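Beta-lactamase (Burkholderia cenocepacia, PDB 5E2G) probably hydrolyses beta-lactams to substituted beta-amino acids, as class C beta-lactamases do, and may act as a D-alanine carboxypeptidase. Local coordinates at residues 54-59 with 196-201; 185-190 with 220-225; 25-30 with 38-43. All blocks are in the same frame, centred on the assembly; numbering follows the deposited sequence.

Interaction 1 (54-59 with 196-201); sequences GDTLFE and DYAQGY
Leu57 and Tyr197 show how a single backbone bridge can join two chain segments that run alongside each other for only a couple of residues. Leu57 N donates to Asp196 O at 2.7 Å, arriving well above the carbonyl plane, and Ala198 N returns a bond to Leu57 O at 2.9 Å, this time in the carbonyl plane. A CA-H...O contact from Thr56 to Asp196 O lies beside the first bond.

Among the side-chain polar contacts, Tyr197 OH donates to Glu59 OE2 at 2.7 Å on the anti side of the carboxylate, whose plane is turned 70° from the ring. The same hydroxyl bonds Arg223 and Thr317 holds Glu59 OE1, so both carboxylate oxygens have partners. A water donates to both Asp55 O and Asp196 OD2.

Apolar packing is modest. With its CG beside the backbone N (chi1 -64°), Leu57 sets CD1 4.0 Å from Asp196 CB, while Thr56 CG2 meets Ala198 CB at 3.8 Å.

This isolated bridge ties 196-201 to the segment that leads, through strand 58-59, into helix 64-77, around whose start lies what is probably the SxxK motif of serine beta-lactamases.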
loop_
_atom_site.group_PDB
_atom_site.type_symbol
_atom_site.label_atom_id
_atom_site.label_comp_id
_atom_site.label_asym_id
_atom_site.label_seq_id
_atom_site.Cartn_x
_atom_site.Cartn_y
_atom_site.Cartn_z
ATOM N N GLY A 54 20.685 5.235 1.713
ATOM C CA GLY A 54 19.789 4.668 2.705
ATOM C C GLY A 54 18.609 5.552 3.070
ATOM O O GLY A 54 17.563 5.048 3.488
ATOM N N ASP A 55 18.748 6.864 2.920
ATOM C CA ASP A 55 17.732 7.795 3.391
ATOM C C ASP A 55 16.876 8.378 2.276
ATOM O O ASP A 55 15.988 9.187 2.560
ATOM C CB ASP A 55 18.397 8.923 4.175
ATOM C CG ASP A 55 19.135 8.416 5.386
ATOM O OD1 ASP A 55 18.808 7.301 5.850
ATOM O OD2 ASP A 55 20.038 9.130 5.872
ATOM N N THR A 56 17.119 7.983 1.026
ATOM C CA THR A 56 16.382 8.518 -0.112
ATOM C C THR A 56 14.895 8.187 -0.014
ATOM O O THR A 56 14.519 7.037 0.224
ATOM C CB THR A 56 16.966 7.942 -1.399
ATOM O OG1 THR A 56 18.300 8.424 -1.563
ATOM C CG2 THR A 56 16.116 8.329 -2.605
ATOM N N LEU A 57 14.050 9.196 -0.216
ATOM C CA LEU A 57 12.602 9.052 -0.080
ATOM C C LEU A 57 11.945 8.835 -1.441
ATOM O O LEU A 57 12.250 9.548 -2.407
ATOM C CB LEU A 57 11.989 10.281 0.603
ATOM C CG LEU A 57 12.388 10.577 2.057
ATOM C CD1 LEU A 57 12.018 12.009 2.453
ATOM C CD2 LEU A 57 11.755 9.586 3.030
ATOM N N PHE A 58 11.041 7.854 -1.504
ATOM C CA PHE A 58 10.219 7.572 -2.671
ATOM C C PHE A 58 8.745 7.685 -2.297
ATOM O O PHE A 58 8.355 7.368 -1.171
ATOM C CB PHE A 58 10.475 6.165 -3.216
ATOM C CG PHE A 58 11.892 5.915 -3.641
ATOM C CD1 PHE A 58 12.868 5.601 -2.708
ATOM C CD2 PHE A 58 12.244 5.956 -4.979
ATOM C CE1 PHE A 58 14.169 5.362 -3.097
ATOM C CE2 PHE A 58 13.549 5.709 -5.373
ATOM C CZ PHE A 58 14.511 5.417 -4.425
ATOM N N GLU A 59 7.925 8.137 -3.248
ATOM C CA GLU A 59 6.475 8.072 -3.096
ATOM C C GLU A 59 6.004 6.661 -3.432
ATOM O O GLU A 59 6.321 6.133 -4.502
ATOM C CB GLU A 59 5.778 9.078 -4.013
ATOM C CG GLU A 59 6.413 10.448 -4.033
ATOM C CD GLU A 59 5.876 11.341 -5.138
ATOM O OE1 GLU A 59 5.058 10.871 -5.958
ATOM O OE2 GLU A 59 6.286 12.520 -5.188
ATOM N N ASP A 196 16.362 14.641 1.151
ATOM C CA ASP A 196 16.327 13.201 0.926
ATOM C C ASP A 196 15.300 12.776 -0.117
ATOM O O ASP A 196 15.315 11.615 -0.534
ATOM C CB ASP A 196 16.022 12.466 2.240
ATOM C CG ASP A 196 17.036 12.754 3.334
ATOM O OD1 ASP A 196 18.165 13.190 3.016
ATOM O OD2 ASP A 196 16.706 12.524 4.518
ATOM N N TYR A 197 14.426 13.684 -0.549
ATOM C CA TYR A 197 13.241 13.356 -1.336
ATOM C C TYR A 197 13.641 13.216 -2.799
ATOM O O TYR A 197 13.991 14.204 -3.448
ATOM C CB TYR A 197 12.196 14.449 -1.127
ATOM C CG TYR A 197 10.774 14.167 -1.572
ATOM C CD1 TYR A 197 10.478 13.179 -2.502
ATOM C CD2 TYR A 197 9.721 14.922 -1.063
ATOM C CE1 TYR A 197 9.170 12.949 -2.911
ATOM C CE2 TYR A 197 8.419 14.700 -1.463
ATOM C CZ TYR A 197 8.147 13.714 -2.386
ATOM O OH TYR A 197 6.849 13.498 -2.781
ATOM N N ALA A 198 13.582 11.994 -3.322
ATOM C CA ALA A 198 13.955 11.755 -4.705
ATOM C C ALA A 198 13.012 12.493 -5.651
ATOM O O ALA A 198 11.907 12.893 -5.283
ATOM C CB ALA A 198 13.946 10.259 -5.013
ATOM N N GLN A 199 13.466 12.687 -6.886
ATOM C CA GLN A 199 12.642 13.290 -7.923
ATOM C C GLN A 199 11.987 12.190 -8.747
ATOM O O GLN A 199 12.662 11.261 -9.200
ATOM C CB GLN A 199 13.470 14.208 -8.824
ATOM C CG GLN A 199 12.709 14.750 -10.035
ATOM C CD GLN A 199 11.758 15.892 -9.702
ATOM O OE1 GLN A 199 10.556 15.803 -9.946
ATOM N NE2 GLN A 199 12.303 16.983 -9.164
ATOM N N GLY A 200 10.675 12.287 -8.922
ATOM C CA GLY A 200 9.985 11.383 -9.811
ATOM C C GLY A 200 10.079 11.829 -11.252
ATOM O O GLY A 200 10.400 12.977 -11.556
ATOM N N TYR A 201 9.813 10.894 -12.158
ATOM C CA TYR A 201 9.896 11.176 -13.581
ATOM C C TYR A 201 8.766 10.471 -14.303
ATOM O O TYR A 201 8.571 9.263 -14.135
ATOM C CB TYR A 201 11.255 10.753 -14.136
ATOM C CG TYR A 201 12.360 11.600 -13.558
ATOM C CD1 TYR A 201 13.117 11.159 -12.480
ATOM C CD2 TYR A 201 12.616 12.867 -14.064
ATOM C CE1 TYR A 201 14.115 11.950 -11.935
ATOM C CE2 TYR A 201 13.609 13.663 -13.531
ATOM C CZ TYR A 201 14.356 13.204 -12.467
ATOM O OH TYR A 201 15.343 14.006 -11.937
HETATM O O HOH W 1 15.515 10.430 5.137
#

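Interaction 2 (185-190 with 220-225); sequences TYINVP and YGVRTT
The guanidinium of Arg223 has Val189 CG2 over the centre of one face, 4.2 Å above the plane. At its edge lies Ile187 O, to which Arg223 NH2 donates at 2.8 Å, close to the guanidinium plane. The other flat group, the ring of Tyr186, carries Pro190 CD of its own segment over the centre of one face.

The two residues pair in a single antiparallel bridge of the hydrogen-bonded kind. Tyr186 N donates to Arg223 O and Arg223 N to Tyr186 O, both bonds lying nearly along the C=O axis, so a loop that follows helix 168-180 is laid against strand 223-224.

Arg223 reaches its partners by folding back: bends at chi2 (56°) and chi3 (64°) bring NE to within 3.1 Å of Gly221 O, above that carbonyl's plane. NH1 bonds Tyr197, and NH2 has a weak link to a water that also accepts from Val189 N. Several bonds thus fix the rotation of this buried group.

Apolar contacts add to these, with Ile187 CD1 against Val222 CG2 and Thr185 CG2 against Val222 CG1, each pair 3.8 Å apart. Thr185 and Thr224 lie alongside each other and point the same way; OG1 of Thr185, which also bonds Asp228, sits 2.9 Å from OG1 of Thr224.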
loop_
_atom_site.group_PDB
_atom_site.type_symbol
_atom_site.label_atom_id
_atom_site.label_comp_id
_atom_site.label_asym_id
_atom_site.label_seq_id
_atom_site.Cartn_x
_atom_site.Cartn_y
_atom_site.Cartn_z
ATOM N N THR A 185 9.797 7.895 7.424
ATOM C CA THR A 185 8.514 7.702 6.771
ATOM C C THR A 185 7.629 8.885 7.128
ATOM O O THR A 185 7.512 9.233 8.306
ATOM C CB THR A 185 7.865 6.384 7.214
ATOM O OG1 THR A 185 8.740 5.294 6.913
ATOM C CG2 THR A 185 6.546 6.170 6.503
ATOM N N TYR A 186 7.022 9.509 6.119
ATOM C CA TYR A 186 6.304 10.760 6.327
ATOM C C TYR A 186 5.013 10.800 5.529
ATOM O O TYR A 186 4.949 10.303 4.404
ATOM C CB TYR A 186 7.165 11.968 5.928
ATOM C CG TYR A 186 8.550 11.911 6.513
ATOM C CD1 TYR A 186 8.765 12.186 7.861
ATOM C CD2 TYR A 186 9.639 11.562 5.730
ATOM C CE1 TYR A 186 10.031 12.126 8.410
ATOM C CE2 TYR A 186 10.910 11.505 6.267
ATOM C CZ TYR A 186 11.099 11.783 7.609
ATOM O OH TYR A 186 12.362 11.717 8.146
ATOM N N ILE A 187 3.986 11.403 6.124
ATOM C CA ILE A 187 2.901 11.964 5.330
ATOM C C ILE A 187 3.286 13.351 4.843
ATOM O O ILE A 187 3.139 13.683 3.661
ATOM C CB ILE A 187 1.598 11.996 6.152
ATOM C CG1 ILE A 187 1.158 10.581 6.532
ATOM C CG2 ILE A 187 0.499 12.713 5.392
ATOM C CD1 ILE A 187 0.885 9.688 5.346
ATOM N N ASN A 188 3.802 14.175 5.752
ATOM C CA ASN A 188 4.339 15.498 5.454
ATOM C C ASN A 188 5.850 15.437 5.642
ATOM O O ASN A 188 6.329 15.232 6.760
ATOM C CB ASN A 188 3.709 16.549 6.361
ATOM C CG ASN A 188 2.208 16.598 6.226
ATOM O OD1 ASN A 188 1.474 16.349 7.185
ATOM N ND2 ASN A 188 1.736 16.903 5.023
ATOM N N VAL A 189 6.591 15.596 4.556
ATOM C CA VAL A 189 8.052 15.505 4.638
ATOM C C VAL A 189 8.598 16.770 5.295
ATOM O O VAL A 189 8.275 17.884 4.844
ATOM C CB VAL A 189 8.653 15.300 3.250
ATOM C CG1 VAL A 189 10.175 15.254 3.333
ATOM C CG2 VAL A 189 8.116 14.017 2.619
ATOM N N PRO A 190 9.422 16.653 6.335
ATOM C CA PRO A 190 9.899 17.838 7.055
ATOM C C PRO A 190 10.983 18.573 6.284
ATOM O O PRO A 190 11.613 18.035 5.376
ATOM C CB PRO A 190 10.463 17.263 8.357
ATOM C CG PRO A 190 10.042 15.836 8.397
ATOM C CD PRO A 190 9.872 15.414 6.982
ATOM N N TYR A 220 -2.486 8.029 -0.704
ATOM C CA TYR A 220 -1.198 7.941 -1.398
ATOM C C TYR A 220 -0.159 8.894 -0.823
ATOM O O TYR A 220 0.785 9.241 -1.539
ATOM C CB TYR A 220 -1.384 8.228 -2.890
ATOM C CG TYR A 220 -2.140 9.513 -3.188
ATOM C CD1 TYR A 220 -3.525 9.508 -3.335
ATOM C CD2 TYR A 220 -1.468 10.733 -3.333
ATOM C CE1 TYR A 220 -4.227 10.675 -3.611
ATOM C CE2 TYR A 220 -2.165 11.911 -3.616
ATOM C CZ TYR A 220 -3.547 11.870 -3.754
ATOM O OH TYR A 220 -4.259 13.017 -4.031
ATOM N N GLY A 221 -0.294 9.329 0.424
ATOM C CA GLY A 221 0.535 10.384 0.959
ATOM C C GLY A 221 1.877 9.968 1.508
ATOM O O GLY A 221 2.623 10.838 1.961
ATOM N N VAL A 222 2.224 8.682 1.473
ATOM C CA VAL A 222 3.433 8.212 2.142
ATOM C C VAL A 222 4.645 8.399 1.238
ATOM O O VAL A 222 4.656 7.972 0.075
ATOM C CB VAL A 222 3.299 6.745 2.582
ATOM C CG1 VAL A 222 4.596 6.291 3.205
ATOM C CG2 VAL A 222 2.162 6.579 3.574
ATOM N N ARG A 223 5.663 9.058 1.781
ATOM C CA ARG A 223 7.024 9.033 1.279
ATOM C C ARG A 223 7.861 8.246 2.277
ATOM O O ARG A 223 7.671 8.388 3.488
ATOM C CB ARG A 223 7.572 10.451 1.124
ATOM C CG ARG A 223 7.290 11.123 -0.221
ATOM C CD ARG A 223 5.812 11.190 -0.598
ATOM N NE ARG A 223 5.008 12.004 0.306
ATOM C CZ ARG A 223 4.735 13.290 0.117
ATOM N NH1 ARG A 223 5.211 13.928 -0.940
ATOM N NH2 ARG A 223 3.986 13.942 0.994
ATOM N N THR A 224 8.764 7.399 1.791
ATOM C CA THR A 224 9.496 6.526 2.705
ATOM C C THR A 224 10.752 6.000 2.022
ATOM O O THR A 224 10.971 6.212 0.826
ATOM C CB THR A 224 8.605 5.371 3.201
ATOM O OG1 THR A 224 9.321 4.567 4.150
ATOM C CG2 THR A 224 8.151 4.498 2.043
ATOM N N THR A 225 11.585 5.325 2.810
ATOM C CA THR A 225 12.791 4.665 2.332
ATOM C C THR A 225 12.539 3.176 2.145
ATOM O O THR A 225 11.559 2.618 2.646
ATOM C CB THR A 225 13.958 4.846 3.304
ATOM O OG1 THR A 225 13.669 4.150 4.520
ATOM C CG2 THR A 225 14.183 6.301 3.606
HETATM O O HOH W 2 5.037 16.664 2.081
#

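Interaction 3 (25-30 with 38-43); sequences GMAIGI and VFDYGV
Ile28 and Tyr41 meet diagonally, with Ile28 CG1 set obliquely against Tyr41 CE1 at 3.8 Å. The isoleucine leans from its place opposite Phe39 toward the tyrosine ring, its CB lying 4.5 Å from Phe39 CB. Two residues on, Ile30 CG1 comes up to the edge of the Phe39 ring at 4.2 Å. Helix 3-21 packs on this face, where Tyr41 OH bonds Thr11 and its ring makes a cation-pi contact with Arg7.

The opposite face carries smaller groups, and helix 226-235 lies on it through Ala226, touched by Ala27 and Val38. Asp40, its CG turned beside the backbone N (chi1 -70°), brings OD1 to 3.4 Å from Ala27 CB. Val38 CG2 sits 4.3 Å from the CA of Gly29, which adds no bulk of its own. At the shortest CA-CA separation among the pairs, Gly25 faces Gly42 at 4.1 Å; Gly42 has a positive phi of 72°, which favours glycine.

Reciprocal backbone bonds join selenomethionine Met26 to Tyr41 and Ile28 to Phe39, the latter pair including Phe39 N to Ile28 O at 2.7 Å. The two strands form an antiparallel beta hairpin, whose strand 35-42 borders the large antiparallel sheet of this beta-lactamase fold.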
loop_
_atom_site.group_PDB
_atom_site.type_symbol
_atom_site.label_atom_id
_atom_site.label_comp_id
_atom_site.label_asym_id
_atom_site.label_seq_id
_atom_site.Cartn_x
_atom_site.Cartn_y
_atom_site.Cartn_z
ATOM N N GLY A 25 16.776 5.636 -10.735
ATOM C CA GLY A 25 17.186 4.991 -9.508
ATOM C C GLY A 25 16.131 4.050 -8.979
ATOM O O GLY A 25 14.938 4.176 -9.273
HETATM N N MSE A 26 16.597 3.092 -8.187
HETATM C CA MSE A 26 15.737 2.164 -7.474
HETATM C C MSE A 26 16.355 1.802 -6.139
HETATM O O MSE A 26 17.566 1.766 -5.997
HETATM C CB MSE A 26 15.496 0.881 -8.275
HETATM C CG MSE A 26 14.787 1.075 -9.582
HETATM SE SE MSE A 26 14.157 -0.621 -10.239
HETATM C CE MSE A 26 12.823 -1.017 -8.866
ATOM N N ALA A 27 15.514 1.519 -5.159
ATOM C CA ALA A 27 15.952 0.951 -3.897
ATOM C C ALA A 27 15.197 -0.352 -3.692
ATOM O O ALA A 27 13.971 -0.390 -3.842
ATOM C CB ALA A 27 15.714 1.915 -2.735
ATOM N N ILE A 28 15.933 -1.417 -3.390
ATOM C CA ILE A 28 15.381 -2.762 -3.275
ATOM C C ILE A 28 15.623 -3.248 -1.858
ATOM O O ILE A 28 16.770 -3.277 -1.399
ATOM C CB ILE A 28 16.018 -3.734 -4.281
ATOM C CG1 ILE A 28 16.170 -3.086 -5.667
ATOM C CG2 ILE A 28 15.230 -5.031 -4.318
ATOM C CD1 ILE A 28 14.875 -2.730 -6.351
ATOM N N GLY A 29 14.559 -3.645 -1.176
ATOM C CA GLY A 29 14.651 -4.255 0.141
ATOM C C GLY A 29 14.317 -5.733 0.037
ATOM O O GLY A 29 13.352 -6.108 -0.632
ATOM N N ILE A 30 15.123 -6.566 0.699
ATOM C CA ILE A 30 14.958 -8.016 0.699
ATOM C C ILE A 30 14.991 -8.520 2.136
ATOM O O ILE A 30 15.899 -8.178 2.898
ATOM C CB ILE A 30 16.054 -8.722 -0.126
ATOM C CG1 ILE A 30 15.905 -8.434 -1.623
ATOM C CG2 ILE A 30 16.048 -10.219 0.143
ATOM C CD1 ILE A 30 14.668 -9.002 -2.241
ATOM N N VAL A 38 19.139 -3.990 1.962
ATOM C CA VAL A 38 18.706 -2.937 1.055
ATOM C C VAL A 38 19.805 -2.701 0.035
ATOM O O VAL A 38 20.969 -2.522 0.402
ATOM C CB VAL A 38 18.350 -1.632 1.787
ATOM C CG1 VAL A 38 18.016 -0.538 0.780
ATOM C CG2 VAL A 38 17.175 -1.868 2.724
ATOM N N PHE A 39 19.430 -2.708 -1.240
ATOM C CA PHE A 39 20.353 -2.541 -2.354
ATOM C C PHE A 39 19.926 -1.324 -3.160
ATOM O O PHE A 39 18.816 -1.301 -3.703
ATOM C CB PHE A 39 20.369 -3.792 -3.231
ATOM C CG PHE A 39 20.662 -5.054 -2.474
ATOM C CD1 PHE A 39 21.909 -5.258 -1.901
ATOM C CD2 PHE A 39 19.693 -6.026 -2.324
ATOM C CE1 PHE A 39 22.185 -6.409 -1.201
ATOM C CE2 PHE A 39 19.963 -7.182 -1.629
ATOM C CZ PHE A 39 21.211 -7.373 -1.062
ATOM N N ASP A 40 20.800 -0.322 -3.239
ATOM C CA ASP A 40 20.488 0.933 -3.909
ATOM C C ASP A 40 21.097 0.948 -5.304
ATOM O O ASP A 40 22.187 0.414 -5.523
ATOM C CB ASP A 40 20.993 2.133 -3.099
ATOM C CG ASP A 40 20.209 2.348 -1.799
ATOM O OD1 ASP A 40 18.997 2.041 -1.760
ATOM O OD2 ASP A 40 20.809 2.820 -0.811
ATOM N N TYR A 41 20.386 1.565 -6.245
ATOM C CA TYR A 41 20.834 1.639 -7.630
ATOM C C TYR A 41 20.595 3.032 -8.194
ATOM O O TYR A 41 19.546 3.636 -7.956
ATOM C CB TYR A 41 20.113 0.612 -8.511
ATOM C CG TYR A 41 20.338 -0.821 -8.098
ATOM C CD1 TYR A 41 19.553 -1.413 -7.117
ATOM C CD2 TYR A 41 21.331 -1.586 -8.692
ATOM C CE1 TYR A 41 19.755 -2.724 -6.734
ATOM C CE2 TYR A 41 21.541 -2.890 -8.318
ATOM C CZ TYR A 41 20.752 -3.457 -7.339
ATOM O OH TYR A 41 20.969 -4.765 -6.968
ATOM N N GLY A 42 21.560 3.539 -8.951
ATOM C CA GLY A 42 21.305 4.741 -9.716
ATOM C C GLY A 42 21.218 5.995 -8.859
ATOM O O GLY A 42 21.871 6.118 -7.822
ATOM N N VAL A 43 20.386 6.941 -9.313
ATOM C CA VAL A 43 20.435 8.325 -8.850
ATOM C C VAL A 43 19.043 8.833 -8.481
ATOM O O VAL A 43 18.027 8.393 -9.030
ATOM C CB VAL A 43 21.080 9.247 -9.913
ATOM C CG1 VAL A 43 22.584 8.983 -10.001
ATOM C CG2 VAL A 43 20.424 9.040 -11.274
#

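Following the chain from the N terminus, interaction 3 comes first and closes a short hairpin between strands 25-32 and 35-42, complete before the other contacts begin. Interaction 1 then closes a long loop of 136 residues, rich in helix, between 54-59 and 196-201. Inside that loop interaction 2 opens at 185-190, but its partner 220-225 follows the end of interaction 1, so the two cross rather than nest. They also join directly: strands 58-59 and 223-224 are neighbours in a small antiparallel sheet, with Phe58 N bonded to Thr224 O. Phe58 packs against Ala27 on strand 25-32, next to the edge strand of the large sheet, whereas interactions 2 and 3 do not touch.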